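Local coordinates for protein putative hyaluronoglucosaminidase (Clostridium perfringens, PDB 6PWI) that probably hydrolyses terminal N-acetylhexosamine residues of glycans as a secreted, cell-wall-anchored family 84 glycoside hydrolase, of which this chain holds the N-terminal and catalytic portions, at residues Ala474-Asp479 and Glu490-Leu495; Leu470-Lys475 and Gln524-Ala529; Gly53-Val58 and Gly80-Glu85; Leu72-Ser77 and Ser153-Phe158; Phe293-Asp298 and Phe327-Lys332. One frame throughout, in Å; residues are numbered along the deposited sequence.

Contact 1: residues Ala474-Asp479 and Glu490-Leu495; sequences AKHMSD and EESEEL
The imidazole of His476 meets Ser492 at its edge, where ND1 and OG lie 2.9 Å apart in the ring plane in an almost straight hydrogen bond (173°) that either could donate. One face of the ring has CB of the preceding Lys475 against it, offset toward the rim, while CD2 of Leu495 packs obliquely on CE1. The second flat group, the carboxylate of Glu491, is used mainly through OE1, which accepts two backbone N-H groups. Ser478 N reaches the anti lone pair of Glu491 OE1 (2.8 Å), and Asp479 N meets that oxygen from above the carboxylate plane (2.9 Å). With CG anti to the backbone N (chi1 -177°) and the chain extended beyond, Glu491 spans the gap between the two segments; its OE2 is taken by the backbone N of Arg611, so both oxygens are engaged and the group cannot easily turn. Beside it, Ser478 OG donates to Glu490 O (2.7 Å), in the carbonyl plane on a lone pair. At the helix end, Ser492 N donates to Lys475 O (2.7 Å), and a water bridges that same oxygen to Glu493 N. Asp479, held near Glu491, pairs through OD2 with Arg611. Together these bonds hold the C-terminal end of helix 467-475 to the loop leading into helix 496-507, in the helical region beyond the catalytic barrel.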
# COMPACT_ATOMS: atom_id res chain seq x y z
N ALA A 474 -15.23 -1.60 -5.05
CA ALA A 474 -14.20 -2.47 -4.49
C ALA A 474 -14.81 -3.78 -4.03
O ALA A 474 -14.15 -4.82 -4.06
CB ALA A 474 -13.45 -1.77 -3.38
N LYS A 475 -16.09 -3.72 -3.62
CA LYS A 475 -16.86 -4.88 -3.20
C LYS A 475 -16.93 -5.94 -4.31
O LYS A 475 -17.04 -7.12 -3.99
CB LYS A 475 -18.28 -4.48 -2.80
CG LYS A 475 -18.42 -3.97 -1.37
CD LYS A 475 -19.70 -3.19 -1.17
CE LYS A 475 -19.94 -2.82 0.28
NZ LYS A 475 -21.06 -1.85 0.40
N HIS A 476 -16.88 -5.50 -5.58
CA HIS A 476 -17.17 -6.37 -6.72
C HIS A 476 -15.96 -6.51 -7.64
O HIS A 476 -16.06 -7.07 -8.74
CB HIS A 476 -18.40 -5.86 -7.48
CG HIS A 476 -19.59 -5.71 -6.60
ND1 HIS A 476 -20.20 -6.79 -5.99
CD2 HIS A 476 -20.26 -4.61 -6.19
CE1 HIS A 476 -21.21 -6.37 -5.25
NE2 HIS A 476 -21.26 -5.03 -5.35
N MET A 477 -14.81 -6.00 -7.18
CA MET A 477 -13.61 -6.08 -7.99
C MET A 477 -12.44 -6.50 -7.11
O MET A 477 -11.73 -5.65 -6.58
CB MET A 477 -13.33 -4.73 -8.64
CG MET A 477 -14.46 -4.22 -9.51
SD MET A 477 -14.05 -2.62 -10.26
CE MET A 477 -15.66 -2.07 -10.83
N SER A 478 -12.24 -7.82 -6.94
CA SER A 478 -11.25 -8.27 -5.98
C SER A 478 -10.75 -9.68 -6.25
O SER A 478 -9.72 -10.05 -5.70
CB SER A 478 -11.71 -8.10 -4.55
OG SER A 478 -12.99 -8.67 -4.33
N ASP A 479 -11.46 -10.46 -7.09
CA ASP A 479 -11.07 -11.85 -7.30
C ASP A 479 -10.22 -11.98 -8.57
O ASP A 479 -10.73 -11.82 -9.67
CB ASP A 479 -12.27 -12.81 -7.33
CG ASP A 479 -11.87 -14.28 -7.38
OD1 ASP A 479 -10.66 -14.57 -7.27
OD2 ASP A 479 -12.78 -15.14 -7.52
N GLU A 490 -11.96 -13.40 -2.10
CA GLU A 490 -13.39 -13.18 -2.08
C GLU A 490 -13.74 -11.86 -2.75
O GLU A 490 -12.92 -10.95 -2.82
CB GLU A 490 -14.01 -13.44 -0.70
CG GLU A 490 -13.53 -12.51 0.39
CD GLU A 490 -14.11 -12.81 1.76
OE1 GLU A 490 -14.06 -13.99 2.20
OE2 GLU A 490 -14.63 -11.86 2.39
N GLU A 491 -14.97 -11.81 -3.27
CA GLU A 491 -15.52 -10.73 -4.07
C GLU A 491 -17.04 -10.85 -3.95
O GLU A 491 -17.57 -11.96 -3.98
CB GLU A 491 -15.05 -10.88 -5.51
CG GLU A 491 -15.48 -9.78 -6.46
CD GLU A 491 -15.06 -10.05 -7.90
OE1 GLU A 491 -13.96 -9.59 -8.28
OE2 GLU A 491 -15.82 -10.72 -8.63
N SER A 492 -17.73 -9.73 -3.77
CA SER A 492 -19.18 -9.72 -3.67
C SER A 492 -19.66 -10.47 -2.43
O SER A 492 -20.73 -11.08 -2.48
CB SER A 492 -19.83 -10.28 -4.93
OG SER A 492 -19.43 -9.58 -6.09
N GLU A 493 -18.91 -10.42 -1.33
CA GLU A 493 -19.18 -11.32 -0.21
C GLU A 493 -20.49 -10.97 0.50
O GLU A 493 -21.22 -11.87 0.92
CB GLU A 493 -17.99 -11.41 0.75
CG GLU A 493 -18.12 -12.54 1.77
CD GLU A 493 -18.35 -13.97 1.27
OE1 GLU A 493 -18.11 -14.25 0.07
OE2 GLU A 493 -18.76 -14.81 2.10
N GLU A 494 -20.77 -9.68 0.64
CA GLU A 494 -21.99 -9.23 1.29
C GLU A 494 -23.22 -9.53 0.43
O GLU A 494 -24.29 -9.83 0.95
CB GLU A 494 -21.93 -7.74 1.59
CG GLU A 494 -21.29 -7.42 2.92
CD GLU A 494 -21.61 -6.03 3.46
OE1 GLU A 494 -21.50 -5.05 2.69
OE2 GLU A 494 -21.96 -5.94 4.65
N LEU A 495 -23.06 -9.43 -0.90
CA LEU A 495 -24.17 -9.60 -1.82
C LEU A 495 -24.45 -11.09 -2.06
O LEU A 495 -25.56 -11.44 -2.46
CB LEU A 495 -23.85 -8.88 -3.13
CG LEU A 495 -25.00 -8.82 -4.13
CD1 LEU A 495 -26.14 -7.99 -3.58
CD2 LEU A 495 -24.54 -8.28 -5.48
O HOH W 1 -16.44 -8.50 -1.11

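Contact 2: residues Leu470-Lys475 and Gln524-Ala529; sequences LYTFAK and QEILDA
Two helices, 467-475 and 513-536, meet here in a small, buried packing contact with a polar rim, their local axes 9.4 Å apart at closest approach and crossing at -120°. Thr472 is the residue that enters the interface. Its methyl CG2 lies 3.7 Å from Ala529 CB and also rests on CA of Ile526, so it sits against one turn of the partner helix. The torsion chi1 of -67° sends CG2 anti to the backbone N and toward that helix, whereas OG1 lies beside the backbone N and hydrogen-bonds to Glu468 O one turn earlier. Phe473 closes the neighbouring side: CZ approaches Ala529 O at 3.4 Å, the oxygen lying at the ring edge near its plane, and CE1 packs on Ala529 CB at 3.9 Å. The contact joins helix 467-475 to the bundle of long helices that includes 513-536 and 540-572, and Phe473 extends further into that bundle, edge-to-face with Phe533 and against Val550 and Leu553 of helix 540-572. At the rim of the interface the link turns polar. One water donates to Thr472 OG1 (2.8 Å) and to Glu525 OE1 (2.9 Å), and accepts from Lys475 NZ. Lys475 NZ and Glu525 OE1 are themselves 4.6 Å apart, beyond a direct salt bridge, and the water bridges the two charged groups.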
# COMPACT_ATOMS: atom_id res chain seq x y z
N LEU A 470 -16.80 4.27 -4.39
CA LEU A 470 -15.58 3.53 -4.67
C LEU A 470 -15.54 2.24 -3.84
O LEU A 470 -15.05 1.22 -4.31
CB LEU A 470 -14.35 4.40 -4.42
CG LEU A 470 -13.01 3.71 -4.69
CD1 LEU A 470 -12.89 3.31 -6.16
CD2 LEU A 470 -11.85 4.58 -4.24
N TYR A 471 -16.07 2.31 -2.62
CA TYR A 471 -16.28 1.13 -1.80
C TYR A 471 -17.21 0.14 -2.51
O TYR A 471 -16.91 -1.06 -2.54
CB TYR A 471 -16.79 1.52 -0.41
CG TYR A 471 -16.93 0.39 0.58
CD1 TYR A 471 -16.05 -0.68 0.59
CD2 TYR A 471 -17.94 0.40 1.54
CE1 TYR A 471 -16.17 -1.71 1.50
CE2 TYR A 471 -18.08 -0.63 2.46
CZ TYR A 471 -17.18 -1.69 2.44
OH TYR A 471 -17.30 -2.71 3.35
N THR A 472 -18.31 0.62 -3.10
CA THR A 472 -19.20 -0.21 -3.90
C THR A 472 -18.41 -0.93 -5.00
O THR A 472 -18.57 -2.14 -5.17
CB THR A 472 -20.36 0.59 -4.49
OG1 THR A 472 -21.22 1.02 -3.44
CG2 THR A 472 -21.16 -0.21 -5.50
N PHE A 473 -17.56 -0.20 -5.74
CA PHE A 473 -16.77 -0.84 -6.79
C PHE A 473 -15.83 -1.90 -6.21
O PHE A 473 -15.65 -2.96 -6.81
CB PHE A 473 -15.96 0.16 -7.62
CG PHE A 473 -16.73 1.31 -8.22
CD1 PHE A 473 -18.07 1.18 -8.53
CD2 PHE A 473 -16.10 2.51 -8.49
CE1 PHE A 473 -18.77 2.25 -9.08
CE2 PHE A 473 -16.79 3.57 -9.04
CZ PHE A 473 -18.13 3.44 -9.33
N ALA A 474 -15.23 -1.60 -5.05
CA ALA A 474 -14.20 -2.47 -4.49
C ALA A 474 -14.81 -3.78 -4.03
O ALA A 474 -14.15 -4.82 -4.06
CB ALA A 474 -13.45 -1.77 -3.38
N LYS A 475 -16.09 -3.72 -3.62
CA LYS A 475 -16.86 -4.88 -3.20
C LYS A 475 -16.93 -5.94 -4.31
O LYS A 475 -17.04 -7.12 -3.99
CB LYS A 475 -18.28 -4.48 -2.80
CG LYS A 475 -18.42 -3.97 -1.37
CD LYS A 475 -19.70 -3.19 -1.17
CE LYS A 475 -19.94 -2.82 0.28
NZ LYS A 475 -21.06 -1.85 0.40
N GLN A 524 -29.61 -1.68 -7.70
CA GLN A 524 -29.83 -0.27 -7.99
C GLN A 524 -28.72 0.57 -7.35
O GLN A 524 -28.30 1.58 -7.93
CB GLN A 524 -31.24 0.18 -7.58
CG GLN A 524 -31.65 1.53 -8.14
CD GLN A 524 -31.72 1.59 -9.65
OE1 GLN A 524 -32.19 0.66 -10.32
NE2 GLN A 524 -31.25 2.69 -10.21
N GLU A 525 -28.25 0.13 -6.18
CA GLU A 525 -27.17 0.80 -5.47
C GLU A 525 -25.87 0.70 -6.27
O GLU A 525 -25.13 1.68 -6.37
CB GLU A 525 -27.04 0.22 -4.06
CG GLU A 525 -25.83 0.74 -3.32
CD GLU A 525 -25.82 0.42 -1.83
OE1 GLU A 525 -25.05 -0.47 -1.41
OE2 GLU A 525 -26.59 1.08 -1.09
N ILE A 526 -25.59 -0.48 -6.84
CA ILE A 526 -24.42 -0.66 -7.68
C ILE A 526 -24.53 0.29 -8.87
O ILE A 526 -23.59 1.03 -9.15
CB ILE A 526 -24.25 -2.13 -8.13
CG1 ILE A 526 -23.96 -3.05 -6.94
CG2 ILE A 526 -23.19 -2.25 -9.21
CD1 ILE A 526 -24.06 -4.52 -7.27
N LEU A 527 -25.68 0.27 -9.54
CA LEU A 527 -25.89 1.05 -10.75
C LEU A 527 -25.72 2.54 -10.45
O LEU A 527 -25.06 3.26 -11.21
CB LEU A 527 -27.28 0.74 -11.32
CG LEU A 527 -27.68 1.56 -12.54
CD1 LEU A 527 -26.74 1.30 -13.71
CD2 LEU A 527 -29.11 1.27 -12.95
N ASP A 528 -26.32 3.01 -9.35
CA ASP A 528 -26.24 4.41 -8.97
C ASP A 528 -24.78 4.82 -8.75
O ASP A 528 -24.37 5.90 -9.14
CB ASP A 528 -27.12 4.72 -7.76
CG ASP A 528 -28.61 4.76 -8.08
OD1 ASP A 528 -28.96 4.99 -9.26
OD2 ASP A 528 -29.41 4.55 -7.14
N ALA A 529 -24.02 3.93 -8.11
CA ALA A 529 -22.61 4.17 -7.85
C ALA A 529 -21.86 4.38 -9.17
O ALA A 529 -21.03 5.28 -9.27
CB ALA A 529 -22.04 3.03 -7.04
O HOH W 2 -22.35 -1.15 -2.06

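Contact 3: residues Gly53-Val58 and Gly80-Glu85; sequences GTDANV and GINHEE
Ile81 leads from the end of a helix into the strand and packs its branches against segment 53-58. Its CB stands 4.1 Å from Thr54 O; CG2, anti to the backbone N (chi1 -60° places CG1 beside it), reaches Ala56 CB at 3.6 Å; CG1 lies 3.5 Å from Gly53 O, and the terminal CD1 stays near that same oxygen. Beyond it the backbones run parallel. Asn82 N donates to Thr54 O, Ala56 N to Asn82 O at 2.9 Å, Glu84 N to Ala56 O and Val58 N to Glu84 O. On the face bearing Ala56 and Val58, CG2 of Val58 meets CB of His83 at 3.6 Å, and both residues pack onto helix 66-78. On the other face Asp55 and Asn82 lie side by side pointing the same way, with OD2 of Asp55 3.3 Å from CB of Asn82 and the carboxylate and amide planes only 21° apart. Gly80, at positive phi, is the C-prime residue of the Schellman motif that ends helix 66-78. Strand 55-60, this helix and strand 82-85 thus form a beta-alpha-beta unit, part of the mixed sheet of the N-terminal domain that resembles domain 2 of family 20 hydrolases.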
# COMPACT_ATOMS: atom_id res chain seq x y z
N GLY A 53 -5.45 27.80 19.62
CA GLY A 53 -5.40 29.23 19.35
C GLY A 53 -5.18 29.51 17.87
O GLY A 53 -4.85 28.61 17.11
N THR A 54 -5.38 30.78 17.48
CA THR A 54 -5.14 31.22 16.12
C THR A 54 -3.64 31.38 15.89
O THR A 54 -3.16 31.20 14.78
CB THR A 54 -5.90 32.52 15.83
OG1 THR A 54 -7.29 32.24 16.02
CG2 THR A 54 -5.70 33.05 14.42
N ASP A 55 -2.93 31.75 16.96
CA ASP A 55 -1.49 31.97 16.90
C ASP A 55 -0.79 31.04 17.89
O ASP A 55 -1.12 31.03 19.08
CB ASP A 55 -1.14 33.45 17.09
CG ASP A 55 -1.63 34.35 15.96
OD1 ASP A 55 -2.66 35.02 16.16
OD2 ASP A 55 -0.97 34.36 14.89
N ALA A 56 0.17 30.27 17.38
CA ALA A 56 0.85 29.24 18.15
C ALA A 56 2.35 29.48 18.20
O ALA A 56 2.94 30.09 17.31
CB ALA A 56 0.53 27.88 17.58
N ASN A 57 2.96 29.00 19.29
CA ASN A 57 4.40 28.96 19.47
C ASN A 57 4.88 27.56 19.11
O ASN A 57 4.32 26.57 19.57
CB ASN A 57 4.80 29.34 20.90
CG ASN A 57 6.29 29.18 21.17
OD1 ASN A 57 7.11 29.82 20.51
ND2 ASN A 57 6.64 28.35 22.14
N VAL A 58 5.94 27.51 18.29
CA VAL A 58 6.51 26.28 17.77
C VAL A 58 7.97 26.18 18.22
O VAL A 58 8.76 27.08 17.98
CB VAL A 58 6.41 26.26 16.24
CG1 VAL A 58 7.15 25.07 15.65
CG2 VAL A 58 4.97 26.29 15.77
N GLY A 80 -5.66 26.70 9.88
CA GLY A 80 -5.29 28.09 9.69
C GLY A 80 -4.66 28.72 10.93
O GLY A 80 -4.97 29.86 11.27
N ILE A 81 -3.78 27.96 11.60
CA ILE A 81 -3.02 28.43 12.74
C ILE A 81 -1.71 29.04 12.24
O ILE A 81 -0.87 28.33 11.66
CB ILE A 81 -2.75 27.29 13.73
CG1 ILE A 81 -4.04 26.69 14.28
CG2 ILE A 81 -1.82 27.75 14.85
CD1 ILE A 81 -3.82 25.51 15.20
N ASN A 82 -1.54 30.35 12.46
CA ASN A 82 -0.27 31.02 12.25
C ASN A 82 0.66 30.67 13.41
O ASN A 82 0.20 30.31 14.49
CB ASN A 82 -0.42 32.54 12.17
CG ASN A 82 -1.24 33.00 10.98
OD1 ASN A 82 -0.75 32.98 9.85
ND2 ASN A 82 -2.47 33.41 11.23
N HIS A 83 1.97 30.78 13.17
CA HIS A 83 2.96 30.37 14.15
C HIS A 83 4.10 31.38 14.21
O HIS A 83 4.37 32.08 13.24
CB HIS A 83 3.51 28.99 13.81
CG HIS A 83 4.31 28.98 12.55
ND1 HIS A 83 5.69 29.07 12.55
CD2 HIS A 83 3.92 28.94 11.25
CE1 HIS A 83 6.13 29.07 11.31
NE2 HIS A 83 5.06 28.99 10.49
N GLU A 84 4.76 31.42 15.37
CA GLU A 84 6.10 31.97 15.48
C GLU A 84 6.98 30.92 16.15
O GLU A 84 6.49 30.16 16.99
CB GLU A 84 6.06 33.33 16.18
CG GLU A 84 5.54 34.43 15.27
CD GLU A 84 5.76 35.85 15.76
OE1 GLU A 84 5.71 36.07 16.99
OE2 GLU A 84 5.98 36.73 14.90
N GLU A 85 8.25 30.86 15.74
CA GLU A 85 9.19 29.89 16.27
C GLU A 85 9.95 30.52 17.44
O GLU A 85 10.33 31.69 17.37
CB GLU A 85 10.12 29.39 15.17
CG GLU A 85 10.84 28.10 15.53
CD GLU A 85 11.76 27.55 14.45
OE1 GLU A 85 11.50 27.83 13.27
OE2 GLU A 85 12.73 26.84 14.80

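Contact 4: residues Leu72-Ser77 and Ser153-Phe158; sequences LLEVLS and SLKAIF
Val75 has the largest share of this contact, its two methyl groups dividing the work between Phe158 and Lys155. CG1 of Val75, anti to the backbone N (chi1 162°), lies over one face of the Phe158 ring in a CH-pi contact, 4.1 Å from the ring centroid and 29° off the normal; its closest ring atom is CD2. CD2 of Phe158 also comes 3.5 Å from Val75 O, so the ring is fitted against both the side chain and the backbone of this residue. CG2 of Val75, on the other branch, packs 3.6 Å from Lys155 CB. Leu154 adds a looser apolar touch through its CB to Val75 CG1.

Lys155 continues past the valine as an extended chain and brings NZ 3.6 Å from Glu74 OE1, a salt bridge at the solvent-facing margin of the contact. The ammonium is shared, because Asp205 OD1 makes a second salt bridge with it, so the lysine also ties this helix to the chain just beyond helix 193-204. Phe158 is directed inward, where its ring adjoins Phe96 of strand 94-100 and Leu166 of strand 165-175. The two helix segments are close to parallel, 9° between their directions, with axes 9.5 Å apart. Such side-by-side packing of helices 66-78 and 144-158, lying on one face of the mixed sheet, is characteristic of the alpha/beta architecture of this N-terminal domain.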
# COMPACT_ATOMS: atom_id res chain seq x y z
N LEU A 72 4.97 19.73 10.27
CA LEU A 72 4.20 20.39 11.31
C LEU A 72 3.47 21.59 10.72
O LEU A 72 2.32 21.84 11.07
CB LEU A 72 5.10 20.81 12.48
CG LEU A 72 4.36 21.52 13.62
CD1 LEU A 72 3.58 20.53 14.47
CD2 LEU A 72 5.31 22.33 14.48
N LEU A 73 4.14 22.31 9.82
CA LEU A 73 3.57 23.53 9.27
C LEU A 73 2.35 23.21 8.40
O LEU A 73 1.39 23.98 8.38
CB LEU A 73 4.64 24.33 8.53
CG LEU A 73 5.81 24.79 9.40
CD1 LEU A 73 6.77 25.69 8.64
CD2 LEU A 73 5.33 25.47 10.67
N GLU A 74 2.38 22.06 7.70
CA GLU A 74 1.23 21.49 7.02
C GLU A 74 0.09 21.30 8.02
O GLU A 74 -1.06 21.65 7.75
CB GLU A 74 1.55 20.08 6.51
CG GLU A 74 1.68 19.95 5.00
CD GLU A 74 1.66 18.50 4.53
OE1 GLU A 74 0.55 17.92 4.46
OE2 GLU A 74 2.75 17.94 4.27
N VAL A 75 0.42 20.72 9.17
CA VAL A 75 -0.58 20.40 10.18
C VAL A 75 -1.21 21.68 10.71
O VAL A 75 -2.41 21.72 10.93
CB VAL A 75 0.01 19.50 11.28
CG1 VAL A 75 -0.85 19.50 12.54
CG2 VAL A 75 0.23 18.08 10.78
N LEU A 76 -0.39 22.73 10.90
CA LEU A 76 -0.90 23.98 11.45
C LEU A 76 -1.88 24.64 10.47
O LEU A 76 -2.91 25.18 10.90
CB LEU A 76 0.25 24.93 11.78
CG LEU A 76 1.14 24.53 12.96
CD1 LEU A 76 2.02 25.69 13.38
CD2 LEU A 76 0.31 24.04 14.13
N SER A 77 -1.57 24.59 9.17
CA SER A 77 -2.36 25.29 8.17
C SER A 77 -3.70 24.59 7.89
O SER A 77 -4.59 25.19 7.30
CB SER A 77 -1.58 25.54 6.91
OG SER A 77 -1.37 24.33 6.21
N SER A 153 0.37 11.55 12.78
CA SER A 153 -0.79 11.21 13.59
C SER A 153 -1.58 12.47 13.94
O SER A 153 -2.80 12.44 13.89
CB SER A 153 -0.42 10.42 14.80
OG SER A 153 -0.08 9.09 14.43
N LEU A 154 -0.87 13.58 14.23
CA LEU A 154 -1.54 14.85 14.48
C LEU A 154 -2.30 15.33 13.25
O LEU A 154 -3.36 15.94 13.37
CB LEU A 154 -0.52 15.91 14.92
CG LEU A 154 -0.05 15.84 16.37
CD1 LEU A 154 1.04 16.87 16.63
CD2 LEU A 154 -1.22 16.02 17.34
N LYS A 155 -1.74 15.05 12.06
CA LYS A 155 -2.36 15.44 10.81
C LYS A 155 -3.69 14.71 10.65
O LYS A 155 -4.69 15.29 10.23
CB LYS A 155 -1.44 15.12 9.62
CG LYS A 155 -1.88 15.77 8.32
CD LYS A 155 -1.33 15.14 7.06
CE LYS A 155 -2.01 15.69 5.83
NZ LYS A 155 -1.52 15.03 4.61
N ALA A 156 -3.69 13.42 11.00
CA ALA A 156 -4.90 12.62 10.97
C ALA A 156 -5.91 13.20 11.96
O ALA A 156 -7.10 13.28 11.65
CB ALA A 156 -4.58 11.17 11.25
N ILE A 157 -5.44 13.63 13.14
CA ILE A 157 -6.33 14.13 14.17
C ILE A 157 -6.96 15.45 13.69
O ILE A 157 -8.17 15.63 13.78
CB ILE A 157 -5.63 14.26 15.54
CG1 ILE A 157 -5.25 12.88 16.09
CG2 ILE A 157 -6.51 15.03 16.51
CD1 ILE A 157 -4.57 12.91 17.45
N PHE A 158 -6.11 16.33 13.15
CA PHE A 158 -6.53 17.69 12.81
C PHE A 158 -7.53 17.68 11.66
O PHE A 158 -8.39 18.55 11.58
CB PHE A 158 -5.32 18.60 12.59
CG PHE A 158 -4.72 19.23 13.82
CD1 PHE A 158 -4.71 18.57 15.04
CD2 PHE A 158 -4.14 20.49 13.76
CE1 PHE A 158 -4.15 19.16 16.17
CE2 PHE A 158 -3.58 21.08 14.89
CZ PHE A 158 -3.58 20.41 16.09

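Contact 5: residues Phe293-Asp298 and Phe327-Lys332; sequences FGVLAD and FIFVPK
Phe293 and Phe327 begin the pairing with CB of Phe293 lying 3.6 Å from CE1 of Phe327, an oblique approach; the ring of Phe293 leads away and stacks on Phe282. Two residues on, Val295 and Phe329 face the same side of the sheet, toward the outer helices. The ring of Phe329 is swung along the strand by chi1 of -178°, with CG anti to the backbone N: its CD1 meets Val295 CG1 at 4.0 Å, and its CZ reaches on to Ala297 CB at 3.7 Å. It thus spans Val295 and Ala297, the latter just past the end of the neighbouring strand, and Tyr347 and Ile351 of helix 346-351 adjoin it. On the opposite face Leu296 and Val330 point into the barrel, CD2 of the leucine and CG2 of the valine being close neighbours, while Gly294, paired with Ile328, has no side chain there. In the regular parallel ladder Ile328 N donates to Phe293 O and Val295 N to Ile328 O, followed by Val330 N to Val295 O and Ala297 N to Val330 O. Past the strand ends Lys332 CB lies 3.4 Å from Ala297 O. Asp298 stands at this C-terminal edge; its side chain lies about 4 Å from that of Asp299, the predicted proton donor, and as close to a bound 1,2-ethanediol, probably from the crystallisation liquor. Strands 293-296 and 328-330, joined through helix 304-321, are the fourth and fifth of the eight-stranded TIM barrel, whose C-terminal strand ends carry the active site.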
# COMPACT_ATOMS: atom_id res chain seq x y z
N PHE A 293 19.24 1.62 -1.14
CA PHE A 293 19.43 0.91 -2.40
C PHE A 293 19.02 -0.55 -2.27
O PHE A 293 19.15 -1.14 -1.20
CB PHE A 293 20.90 1.03 -2.84
CG PHE A 293 21.34 2.44 -3.14
CD1 PHE A 293 21.14 2.99 -4.40
CD2 PHE A 293 21.94 3.22 -2.17
CE1 PHE A 293 21.54 4.29 -4.68
CE2 PHE A 293 22.34 4.53 -2.44
CZ PHE A 293 22.14 5.06 -3.70
N GLY A 294 18.52 -1.12 -3.38
CA GLY A 294 18.22 -2.54 -3.48
C GLY A 294 19.07 -3.19 -4.56
O GLY A 294 19.37 -2.58 -5.59
N VAL A 295 19.47 -4.45 -4.32
CA VAL A 295 20.20 -5.24 -5.29
C VAL A 295 19.35 -6.47 -5.62
O VAL A 295 19.01 -7.24 -4.73
CB VAL A 295 21.59 -5.64 -4.75
CG1 VAL A 295 22.29 -6.64 -5.67
CG2 VAL A 295 22.48 -4.43 -4.54
N LEU A 296 19.02 -6.64 -6.90
CA LEU A 296 18.05 -7.66 -7.28
C LEU A 296 18.75 -8.79 -8.03
O LEU A 296 19.40 -8.55 -9.05
CB LEU A 296 16.96 -7.01 -8.14
CG LEU A 296 16.31 -5.76 -7.56
CD1 LEU A 296 15.15 -5.30 -8.42
CD2 LEU A 296 15.85 -5.99 -6.13
N ALA A 297 18.58 -10.01 -7.53
CA ALA A 297 19.29 -11.18 -8.04
C ALA A 297 18.31 -12.26 -8.51
O ALA A 297 18.72 -13.39 -8.74
CB ALA A 297 20.24 -11.70 -6.99
N ASP A 298 17.03 -11.90 -8.65
CA ASP A 298 16.01 -12.85 -9.07
C ASP A 298 16.35 -13.43 -10.44
O ASP A 298 15.89 -14.52 -10.78
CB ASP A 298 14.62 -12.22 -9.07
CG ASP A 298 14.57 -10.87 -9.76
OD1 ASP A 298 15.17 -9.92 -9.22
OD2 ASP A 298 13.96 -10.77 -10.84
N PHE A 327 20.97 -1.99 2.91
CA PHE A 327 20.62 -2.53 1.61
C PHE A 327 19.49 -3.55 1.71
O PHE A 327 19.34 -4.26 2.71
CB PHE A 327 21.82 -3.22 0.95
CG PHE A 327 22.86 -2.29 0.37
CD1 PHE A 327 22.65 -1.68 -0.86
CD2 PHE A 327 24.06 -2.07 1.03
CE1 PHE A 327 23.62 -0.84 -1.41
CE2 PHE A 327 25.02 -1.23 0.48
CZ PHE A 327 24.80 -0.62 -0.73
N ILE A 328 18.71 -3.61 0.63
CA ILE A 328 17.70 -4.62 0.40
C ILE A 328 18.26 -5.56 -0.66
O ILE A 328 18.88 -5.10 -1.61
CB ILE A 328 16.41 -3.90 -0.03
CG1 ILE A 328 15.70 -3.31 1.19
CG2 ILE A 328 15.49 -4.81 -0.83
CD1 ILE A 328 15.12 -1.94 0.96
N PHE A 329 18.07 -6.87 -0.48
CA PHE A 329 18.55 -7.85 -1.44
C PHE A 329 17.42 -8.83 -1.79
O PHE A 329 16.78 -9.38 -0.91
CB PHE A 329 19.80 -8.56 -0.89
CG PHE A 329 20.43 -9.58 -1.81
CD1 PHE A 329 21.42 -9.22 -2.71
CD2 PHE A 329 20.03 -10.91 -1.77
CE1 PHE A 329 21.99 -10.15 -3.56
CE2 PHE A 329 20.60 -11.84 -2.63
CZ PHE A 329 21.58 -11.46 -3.52
N VAL A 330 17.19 -9.02 -3.09
CA VAL A 330 16.17 -9.95 -3.55
C VAL A 330 16.89 -11.18 -4.09
O VAL A 330 17.61 -11.08 -5.08
CB VAL A 330 15.25 -9.32 -4.61
CG1 VAL A 330 14.29 -10.34 -5.21
CG2 VAL A 330 14.48 -8.15 -4.05
N PRO A 331 16.75 -12.37 -3.47
CA PRO A 331 17.58 -13.52 -3.83
C PRO A 331 17.06 -14.19 -5.10
O PRO A 331 15.93 -13.92 -5.52
CB PRO A 331 17.44 -14.41 -2.59
CG PRO A 331 16.04 -14.13 -2.09
CD PRO A 331 15.78 -12.67 -2.40
N LYS A 332 17.89 -15.05 -5.71
CA LYS A 332 17.48 -15.80 -6.89
C LYS A 332 16.40 -16.79 -6.51
O LYS A 332 15.45 -17.01 -7.26
CB LYS A 332 18.66 -16.53 -7.52
CG LYS A 332 18.30 -17.30 -8.79
CD LYS A 332 19.36 -18.28 -9.23
CE LYS A 332 19.13 -18.77 -10.64
NZ LYS A 332 19.92 -19.99 -10.92

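Contacts 1 and 2 share Ala474 and Lys475 on helix 467-475, with centres 11 Å apart; they meet where Ile526 CD1 packs on His476 NE2 at 3.4 Å, so one helix is anchored at its end and along its flank. Contacts 3 and 4 likewise adjoin, 12 Å between centres. Helix 66-78 serves both: Leu72 and Leu76 pack on Val58, and Leu73 and Leu76 on His83, while Val75 turns to the second helix. Contact 5, in the barrel, alone lies beside the predicted active site. Its centre is 35 Å from contact 1 and 36 Å from contact 4, so the five sample the N-terminal domain, the barrel and its junction with the helical bundle.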